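Local atomic coordinates of O-methyltransferase (Burkholderia thailandensis, PDB entry 3MCZ), a protein that probably transfers a methyl group from S-adenosylmethionine to a hydroxyl oxygen of its substrate, and forms an assembly of two identical chains. Residues L52-R57 / Y102-S107; L85-K88 / F93-T96; M288-D293 / A298-F303; V325-D328 / A332-E335. One frame throughout, in Å; residues are numbered along the deposited sequence. Where two conformers were deposited one is given.

The four contacts sample both halves of an O-methyltransferase chain. Contacts 1 and 2 lie in the N-terminal dimerisation domain, their centres about 10 Å apart, and they touch: Thr53 OG1 lies 2.6 Å from Asn95 OD1. Contacts 3 and 4, about 19 Å apart between centres, flank the sheet of the Rossmann-like O-methyltransferase domain, contact 3 where strand 281-288 gives way to helix 298-310, contact 4 where helix 319-328 returns to outer strand 332-338. Within one chain the centres of contacts 2 and 3 are about 37 Å apart, but across the dimer Lys88 NZ hydrogen-bonds to the backbone O of Asp293 of the second subunit. A glycerol, probably from the crystallisation liquor, sits at contact 4.

Contact 1 (L52-R57 / Y102-S107); sequences LTQTGR and YLTTTS
Thr104 meets Gln54 through a methyl group: its CG2 lies 3.8 Å from CG of the glutamine. The torsion of Thr104 divides its two branches between separate tasks. With chi1 at 55°, OG1 sits between the backbone N and the carbonyl carbon and bonds to the carbonyl of Glu100, one turn back in helix 97-103, while CG2 is left to pack against the glutamine. The chain then reverses in a type I beta turn from Thr104 to Ser107, closed by Ser107 N to Thr104 O at 3.0 Å. Within this turn Thr105 reaches back to Asp51 through its hydroxyl. Thr106 follows, and its OG1 approaches NE2 of Gln54 at 3.5 Å. A water joins the same two atoms, accepting from Gln54 NE2 at 3.1 Å and lying 3.2 Å from Thr106 OG1. The amide has a further, direct partner in the carboxylate of Glu100. Gln54 thus lies with its aliphatic part on a methyl and its amide among polar groups at the surface. The arrangement joins two loops, one following helix 49-52 and the other helix 97-103, and is consistent with the winged-helix-like dimerisation domain of this family.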
# COMPACT_ATOMS: atom_id res chain seq x y z
N LEU A 52 21.75 4.02 -11.06
CA LEU A 52 22.41 3.17 -12.07
C LEU A 52 21.79 3.35 -13.45
O LEU A 52 22.50 3.41 -14.46
CB LEU A 52 22.38 1.69 -11.67
CG LEU A 52 23.25 0.75 -12.53
CD1 LEU A 52 24.76 1.00 -12.33
CD2 LEU A 52 22.89 -0.71 -12.25
N THR A 53 20.46 3.46 -13.49
CA THR A 53 19.72 3.54 -14.74
C THR A 53 19.57 4.98 -15.27
O THR A 53 18.75 5.22 -16.14
CB THR A 53 18.32 2.84 -14.58
OG1 THR A 53 17.63 3.34 -13.43
CG2 THR A 53 18.48 1.34 -14.41
N GLN A 54 20.38 5.92 -14.78
CA GLN A 54 20.49 7.25 -15.41
C GLN A 54 20.99 7.12 -16.85
O GLN A 54 20.69 7.95 -17.71
CB GLN A 54 21.42 8.17 -14.63
CG GLN A 54 20.77 8.79 -13.39
CD GLN A 54 21.70 9.78 -12.69
OE1 GLN A 54 22.79 9.41 -12.24
NE2 GLN A 54 21.28 11.06 -12.63
N THR A 55 21.74 6.06 -17.10
CA THR A 55 21.98 5.65 -18.47
C THR A 55 21.49 4.21 -18.69
O THR A 55 21.27 3.47 -17.73
CB THR A 55 23.45 5.86 -18.86
OG1 THR A 55 23.60 5.58 -20.25
CG2 THR A 55 24.39 4.98 -18.02
N GLY A 56 21.27 3.85 -19.94
CA GLY A 56 20.67 2.56 -20.25
C GLY A 56 21.46 1.37 -19.71
O GLY A 56 22.67 1.29 -19.88
N ARG A 57 20.76 0.43 -19.08
CA ARG A 57 21.39 -0.79 -18.60
C ARG A 57 20.56 -2.02 -18.97
O ARG A 57 19.32 -1.99 -18.86
CB ARG A 57 21.54 -0.77 -17.08
CG ARG A 57 22.14 0.48 -16.52
CD ARG A 57 23.64 0.61 -16.78
NE ARG A 57 24.14 1.75 -16.02
CZ ARG A 57 25.41 2.12 -15.92
NH1 ARG A 57 25.72 3.19 -15.20
NH2 ARG A 57 26.38 1.45 -16.53
N TYR A 102 12.81 13.08 -9.97
CA TYR A 102 12.42 12.95 -8.54
C TYR A 102 13.05 11.79 -7.81
O TYR A 102 13.00 11.72 -6.58
CB TYR A 102 10.90 12.87 -8.43
CG TYR A 102 10.17 14.07 -8.98
CD1 TYR A 102 10.18 15.30 -8.31
CD2 TYR A 102 9.48 13.99 -10.17
CE1 TYR A 102 9.50 16.42 -8.84
CE2 TYR A 102 8.79 15.10 -10.71
CZ TYR A 102 8.80 16.30 -10.03
OH TYR A 102 8.12 17.37 -10.58
N LEU A 103 13.64 10.84 -8.53
CA LEU A 103 14.10 9.60 -7.90
C LEU A 103 15.59 9.33 -8.07
O LEU A 103 16.07 8.23 -7.75
CB LEU A 103 13.28 8.42 -8.44
CG LEU A 103 11.77 8.44 -8.15
CD1 LEU A 103 11.10 7.21 -8.84
CD2 LEU A 103 11.51 8.51 -6.63
N THR A 104 16.34 10.31 -8.58
CA THR A 104 17.78 10.23 -8.67
C THR A 104 18.40 11.08 -7.55
O THR A 104 17.99 12.22 -7.33
CB THR A 104 18.31 10.71 -10.06
OG1 THR A 104 17.84 12.04 -10.36
CG2 THR A 104 17.85 9.74 -11.15
N THR A 105 19.39 10.51 -6.85
CA THR A 105 19.94 11.15 -5.65
C THR A 105 20.59 12.53 -5.93
O THR A 105 20.66 13.38 -5.06
CB THR A 105 21.01 10.25 -4.98
OG1 THR A 105 22.10 10.10 -5.89
CG2 THR A 105 20.47 8.89 -4.64
N THR A 106 21.04 12.73 -7.16
CA THR A 106 21.71 13.94 -7.55
C THR A 106 20.73 15.04 -7.96
O THR A 106 21.17 16.16 -8.23
CB THR A 106 22.67 13.66 -8.75
OG1 THR A 106 21.98 12.90 -9.77
CG2 THR A 106 23.88 12.86 -8.28
N SER A 107 19.43 14.75 -8.04
CA SER A 107 18.50 15.77 -8.52
C SER A 107 18.14 16.71 -7.42
O SER A 107 17.82 16.29 -6.30
CB SER A 107 17.22 15.19 -9.09
OG SER A 107 16.26 16.22 -9.27
O HOH W 1 23.45 13.32 -12.62

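Contact 2 (L85-K88 / F93-T96); sequences LLTK and FRNT
Thr87 and Arg94 form the hydrogen-bonded pair at the middle of this antiparallel hairpin. Thr87 N donates to Arg94 O at 2.7 Å, and Arg94 N returns a bond to Thr87 O at 3.0 Å. Toward the helix the pairing weakens, Thr96 N reaching Leu85 O in a weak bond of 3.3 Å. Two CA-H...O contacts supplement these bonds, from Leu86 CA to Arg94 O and from Phe93 CA to Thr87 O.

Apolar packing occupies the sheet face carrying Lys88 and Phe93, a non-hydrogen-bonded pair. CG of Lys88 stands over one face of the Phe93 ring, 3.9 Å from its centroid, in a CH-pi contact. The extended lysine chain starts with CG anti to the backbone N (chi1 -167°), which carries its methylenes across the ring. On the sheet face carrying Thr87 and Arg94, CG2 of Thr87 lies over the guanidinium in one of two arginine conformers, a contact that is doubtful for the other.

Polar side chains finish the account: a water sits 2.9 Å from Thr87 OG1 and donates weakly to Asn95 O. Thr96 is the N-cap residue of helix 97-103, and its OG1 also hydrogen-bonds to the carbonyl O of Gly84.

The hairpin is therefore held by its backbone, while the lysine's hydrocarbon part serves packing and its NZ is shared between His78 of its own chain and the backbone of Asp293 of the second subunit.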
# COMPACT_ATOMS: atom_id res chain seq x y z
N LEU A 85 8.37 4.01 -14.59
CA LEU A 85 9.60 4.47 -13.95
C LEU A 85 10.83 4.25 -14.80
O LEU A 85 11.84 4.91 -14.60
CB LEU A 85 9.77 3.80 -12.58
CG LEU A 85 8.64 4.14 -11.60
CD1 LEU A 85 8.83 3.46 -10.20
CD2 LEU A 85 8.47 5.65 -11.47
N LEU A 86 10.74 3.32 -15.77
CA LEU A 86 11.80 3.04 -16.71
C LEU A 86 11.24 2.92 -18.11
O LEU A 86 10.04 2.69 -18.29
CB LEU A 86 12.50 1.74 -16.35
CG LEU A 86 13.24 1.67 -15.01
CD1 LEU A 86 13.72 0.26 -14.76
CD2 LEU A 86 14.39 2.65 -14.99
N THR A 87 12.12 3.12 -19.08
CA THR A 87 11.80 2.93 -20.49
C THR A 87 12.70 1.81 -20.97
O THR A 87 13.93 1.87 -20.80
CB THR A 87 12.08 4.23 -21.33
OG1 THR A 87 11.10 5.22 -21.02
CG2 THR A 87 12.04 3.98 -22.82
N LYS A 88 12.09 0.77 -21.55
CA LYS A 88 12.86 -0.32 -22.15
C LYS A 88 13.12 -0.00 -23.62
O LYS A 88 12.17 0.12 -24.39
CB LYS A 88 12.10 -1.66 -22.03
CG LYS A 88 12.96 -2.89 -22.33
CD LYS A 88 12.12 -4.14 -22.39
CE LYS A 88 12.95 -5.35 -22.75
NZ LYS A 88 12.07 -6.56 -22.80
N PHE A 93 17.30 -0.69 -20.13
CA PHE A 93 16.37 0.07 -19.33
C PHE A 93 17.04 1.34 -18.86
O PHE A 93 18.17 1.30 -18.35
CB PHE A 93 15.95 -0.73 -18.09
CG PHE A 93 15.13 -1.95 -18.40
CD1 PHE A 93 15.75 -3.15 -18.71
CD2 PHE A 93 13.73 -1.90 -18.38
CE1 PHE A 93 14.99 -4.29 -18.99
CE2 PHE A 93 12.99 -3.06 -18.64
CZ PHE A 93 13.63 -4.23 -18.96
N ARG A 94 16.31 2.44 -19.01
CA ARG A 94 16.78 3.75 -18.58
C ARG A 94 15.63 4.51 -17.94
O ARG A 94 14.45 4.24 -18.19
CB ARG A 94 17.38 4.54 -19.76
CG ARG A 94 16.37 5.05 -20.78
CD ARG A 94 17.04 5.89 -21.87
NE ARG A 94 16.04 6.46 -22.77
CZ ARG A 94 15.39 5.75 -23.68
NH1 ARG A 94 15.65 4.45 -23.82
NH2 ARG A 94 14.49 6.33 -24.46
N ASN A 95 15.98 5.46 -17.07
CA ASN A 95 15.00 6.27 -16.36
C ASN A 95 14.11 7.08 -17.25
O ASN A 95 14.56 7.70 -18.21
CB ASN A 95 15.70 7.26 -15.43
CG ASN A 95 16.44 6.58 -14.31
OD1 ASN A 95 16.17 5.42 -14.01
ND2 ASN A 95 17.35 7.31 -13.68
N THR A 96 12.84 7.14 -16.88
CA THR A 96 11.91 8.08 -17.49
C THR A 96 12.15 9.48 -16.91
O THR A 96 12.90 9.64 -15.95
CB THR A 96 10.48 7.70 -17.20
OG1 THR A 96 10.31 7.61 -15.77
CG2 THR A 96 10.18 6.35 -17.86
O HOH W 2 12.75 7.60 -21.05

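Contact 3 (M288-D293 / A298-F303); sequences MTMNDD and ALSADF
Met288, present as selenomethionine, meets Phe303 in a Met-aromatic contact. Its SE lies 3.5 Å from CB of Phe303 and 4.3 Å from the ring centroid, approaching obliquely. The terminal CE goes further over the ring and makes a CH-pi contact with one face, 4.1 Å from the centroid and displaced toward the rim. Torsions on both sides prepare this meeting. The Met288 chain leaves the backbone extended, with CG anti to N, and bends only at chi3 (-62°), where the methyl turns onto the aromatic face; Phe303 likewise holds CG anti to its own N (chi1 -174°). The ring also has an edge-to-face partner in His259.

Van der Waals contacts of mixed character centre on Ser300, one turn earlier in the helix. Its CB rests 3.3 Å from the carbonyl O of Thr289. On the same residue CE of Met290 lies 3.8 Å from the backbone O, but this holds for one of two conformers of Met290 and is therefore uncertain. The serine hydroxyl is bonded to the carbonyl of Pro297, just before the helix.

No hydrogen bond crosses between the segments. On the helix, Asp302 forms a salt bridge with Arg36 of the second subunit, and Ala298 and Ala301 pack on Ala82 of that subunit. The whole is a strand-to-helix connection of the Rossmann-like methyltransferase domain: the chain leaves strand 281-288, loops round and lays helix 298-310 beside its own exit, close to the dimer interface.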
# COMPACT_ATOMS: atom_id res chain seq x y z
N MSE A 288 -4.79 21.08 8.61
CA MSE A 288 -5.50 20.39 7.55
C MSE A 288 -7.01 20.60 7.74
O MSE A 288 -7.55 20.39 8.82
CB MSE A 288 -5.23 18.89 7.50
CG MSE A 288 -5.97 18.24 6.31
SE MSE A 288 -5.29 16.46 5.97
CE MSE A 288 -3.53 17.18 5.59
N THR A 289 -7.70 20.92 6.67
CA THR A 289 -9.13 21.24 6.77
C THR A 289 -9.94 20.01 7.16
O THR A 289 -9.81 18.93 6.55
CB THR A 289 -9.63 21.75 5.43
OG1 THR A 289 -8.85 22.88 5.04
CG2 THR A 289 -11.11 22.15 5.49
N MSE A 290 -10.75 20.15 8.20
CA MSE A 290 -11.60 19.06 8.68
C MSE A 290 -12.90 19.66 9.18
O MSE A 290 -12.89 20.53 10.05
CB MSE A 290 -10.89 18.33 9.82
CG MSE A 290 -11.82 17.45 10.65
SE MSE A 290 -10.97 16.67 12.20
CE MSE A 290 -10.67 14.97 11.18
N ASN A 291 -14.02 19.17 8.65
CA ASN A 291 -15.31 19.63 9.10
C ASN A 291 -15.66 19.04 10.47
O ASN A 291 -15.03 18.07 10.94
CB ASN A 291 -16.38 19.27 8.06
CG ASN A 291 -16.13 19.95 6.73
OD1 ASN A 291 -15.35 20.87 6.64
ND2 ASN A 291 -16.79 19.49 5.69
N ASP A 292 -16.69 19.61 11.11
CA ASP A 292 -17.18 19.07 12.42
C ASP A 292 -17.64 17.60 12.40
O ASP A 292 -17.61 16.93 13.41
CB ASP A 292 -18.30 19.97 12.96
CG ASP A 292 -17.75 21.24 13.64
OD1 ASP A 292 -16.62 21.20 14.23
OD2 ASP A 292 -18.46 22.25 13.60
N ASP A 293 -18.01 17.08 11.24
CA ASP A 293 -18.42 15.67 11.15
C ASP A 293 -17.25 14.67 11.24
O ASP A 293 -17.48 13.49 11.39
CB ASP A 293 -19.25 15.44 9.88
CG ASP A 293 -18.45 15.61 8.58
OD1 ASP A 293 -17.20 15.75 8.58
OD2 ASP A 293 -19.10 15.56 7.52
N ALA A 298 -12.69 13.50 3.08
CA ALA A 298 -12.36 12.14 3.49
C ALA A 298 -10.90 12.00 3.90
O ALA A 298 -10.57 11.25 4.84
CB ALA A 298 -12.70 11.13 2.35
N LEU A 299 -10.01 12.67 3.18
CA LEU A 299 -8.59 12.52 3.49
C LEU A 299 -8.21 13.12 4.86
O LEU A 299 -7.22 12.72 5.46
CB LEU A 299 -7.73 13.03 2.32
CG LEU A 299 -7.77 12.08 1.09
CD1 LEU A 299 -6.91 12.64 -0.06
CD2 LEU A 299 -7.35 10.59 1.39
N SER A 300 -9.05 13.98 5.43
CA SER A 300 -8.85 14.46 6.81
C SER A 300 -9.00 13.38 7.87
O SER A 300 -8.23 13.35 8.82
CB SER A 300 -9.80 15.66 7.13
OG SER A 300 -11.15 15.26 7.32
N ALA A 301 -9.96 12.48 7.70
CA ALA A 301 -10.11 11.34 8.62
C ALA A 301 -8.90 10.40 8.54
O ALA A 301 -8.43 9.90 9.57
CB ALA A 301 -11.39 10.57 8.31
N ASP A 302 -8.40 10.22 7.33
CA ASP A 302 -7.19 9.43 7.11
C ASP A 302 -6.03 10.08 7.82
O ASP A 302 -5.26 9.41 8.49
CB ASP A 302 -6.87 9.28 5.63
CG ASP A 302 -5.54 8.57 5.40
OD1 ASP A 302 -5.41 7.44 5.90
OD2 ASP A 302 -4.61 9.17 4.80
N PHE A 303 -5.89 11.39 7.68
CA PHE A 303 -4.79 12.11 8.33
C PHE A 303 -4.87 11.99 9.86
O PHE A 303 -3.86 11.78 10.49
CB PHE A 303 -4.81 13.58 7.96
CG PHE A 303 -3.64 14.33 8.48
CD1 PHE A 303 -2.39 14.17 7.88
CD2 PHE A 303 -3.76 15.20 9.55
CE1 PHE A 303 -1.29 14.90 8.33
CE2 PHE A 303 -2.63 15.91 10.01
CZ PHE A 303 -1.43 15.74 9.39

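Contact 4 (V325-D328 / A332-E335); sequences VVRD and AVGE. With GOL (glycerol), chain D.
Arg327 and Val333 meet where helix 319-328 hands over to edge strand 332-338, and the arginine can be followed outward along its length. Its CB sets the direction: CG is anti to the carbonyl carbon, beside the backbone N (chi1 -70°), and from there the chain runs extended to NE. CG passes 3.7 Å from CG2 of Val333, the same methyl that meets CG1 of Val326 at 3.6 Å, so one valine branch fills the angle between two helix residues. CD lies 3.3 Å from O2 of a bound glycerol, probably a relic of the crystallisation liquor. NE shares its one N-H between O2, at 3.0 Å, and O1, both bonds bent. At the tip NH2 gives O1 a straighter bond of 2.8 Å, with O1 at the guanidinium edge and in its plane.

The strand holds the glycerol from its own side: Val333 N donates to O2 at 3.1 Å, and O1 donates to Val333 O at 2.8 Å. Behind this, Ile270 packs on Val326 and Leu344 on Val333. The chemistry implies a division of labour, apolar packing between helix and strand beneath, and at the surface two of the glycerol's three hydroxyls bridging the arginine edge to the backbone N and O of Val333; no physiological role follows from it.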
# COMPACT_ATOMS: atom_id res chain seq x y z
N VAL A 325 -11.93 28.17 19.36
CA VAL A 325 -10.97 28.37 20.45
C VAL A 325 -10.22 29.72 20.33
O VAL A 325 -10.06 30.47 21.30
CB VAL A 325 -9.97 27.22 20.57
CG1 VAL A 325 -9.00 27.53 21.71
CG2 VAL A 325 -10.71 25.88 20.81
N VAL A 326 -9.84 30.06 19.11
CA VAL A 326 -9.19 31.35 18.84
C VAL A 326 -10.13 32.52 19.19
O VAL A 326 -9.69 33.49 19.83
CB VAL A 326 -8.68 31.40 17.36
CG1 VAL A 326 -8.04 32.77 17.03
CG2 VAL A 326 -7.68 30.27 17.11
N ARG A 327 -11.39 32.41 18.78
CA ARG A 327 -12.40 33.42 19.19
C ARG A 327 -12.56 33.50 20.70
O ARG A 327 -12.57 34.59 21.25
CB ARG A 327 -13.77 33.14 18.56
CG ARG A 327 -13.78 33.38 17.12
CD ARG A 327 -15.21 33.44 16.54
NE ARG A 327 -15.08 33.26 15.10
CZ ARG A 327 -15.13 32.10 14.46
NH1 ARG A 327 -15.43 30.97 15.09
NH2 ARG A 327 -14.92 32.10 13.15
N ASP A 328 -12.61 32.34 21.36
CA ASP A 328 -12.72 32.29 22.83
C ASP A 328 -11.54 33.02 23.47
O ASP A 328 -11.70 33.56 24.55
CB ASP A 328 -12.78 30.85 23.39
CG ASP A 328 -14.09 30.13 23.08
OD1 ASP A 328 -15.09 30.76 22.67
OD2 ASP A 328 -14.11 28.88 23.20
N ALA A 332 -10.16 38.07 16.61
CA ALA A 332 -11.11 38.04 15.49
C ALA A 332 -10.52 37.10 14.47
O ALA A 332 -9.32 37.24 14.16
CB ALA A 332 -11.27 39.44 14.88
N VAL A 333 -11.29 36.15 13.94
CA VAL A 333 -10.71 35.10 13.10
C VAL A 333 -11.00 35.35 11.63
O VAL A 333 -12.14 35.58 11.27
CB VAL A 333 -11.25 33.72 13.49
CG1 VAL A 333 -10.74 32.60 12.52
CG2 VAL A 333 -10.86 33.46 14.91
N GLY A 334 -9.95 35.37 10.82
CA GLY A 334 -10.05 35.29 9.37
C GLY A 334 -9.51 33.94 8.90
O GLY A 334 -8.94 33.21 9.68
N GLU A 335 -9.70 33.62 7.64
CA GLU A 335 -9.18 32.39 7.06
C GLU A 335 -8.78 32.48 5.58
O GLU A 335 -9.16 33.42 4.86
CB GLU A 335 -10.19 31.30 7.22
CG GLU A 335 -11.42 31.51 6.42
CD GLU A 335 -12.45 30.44 6.70
OE1 GLU A 335 -12.42 29.89 7.83
OE2 GLU A 335 -13.24 30.14 5.81
C1 GOL D . -14.89 36.15 12.36
O1 GOL D . -14.60 34.76 12.35
C2 GOL D . -14.59 36.92 13.68
O2 GOL D . -14.23 36.11 14.79
C3 GOL D . -15.79 37.78 14.09
O3 GOL D . -15.33 39.01 14.61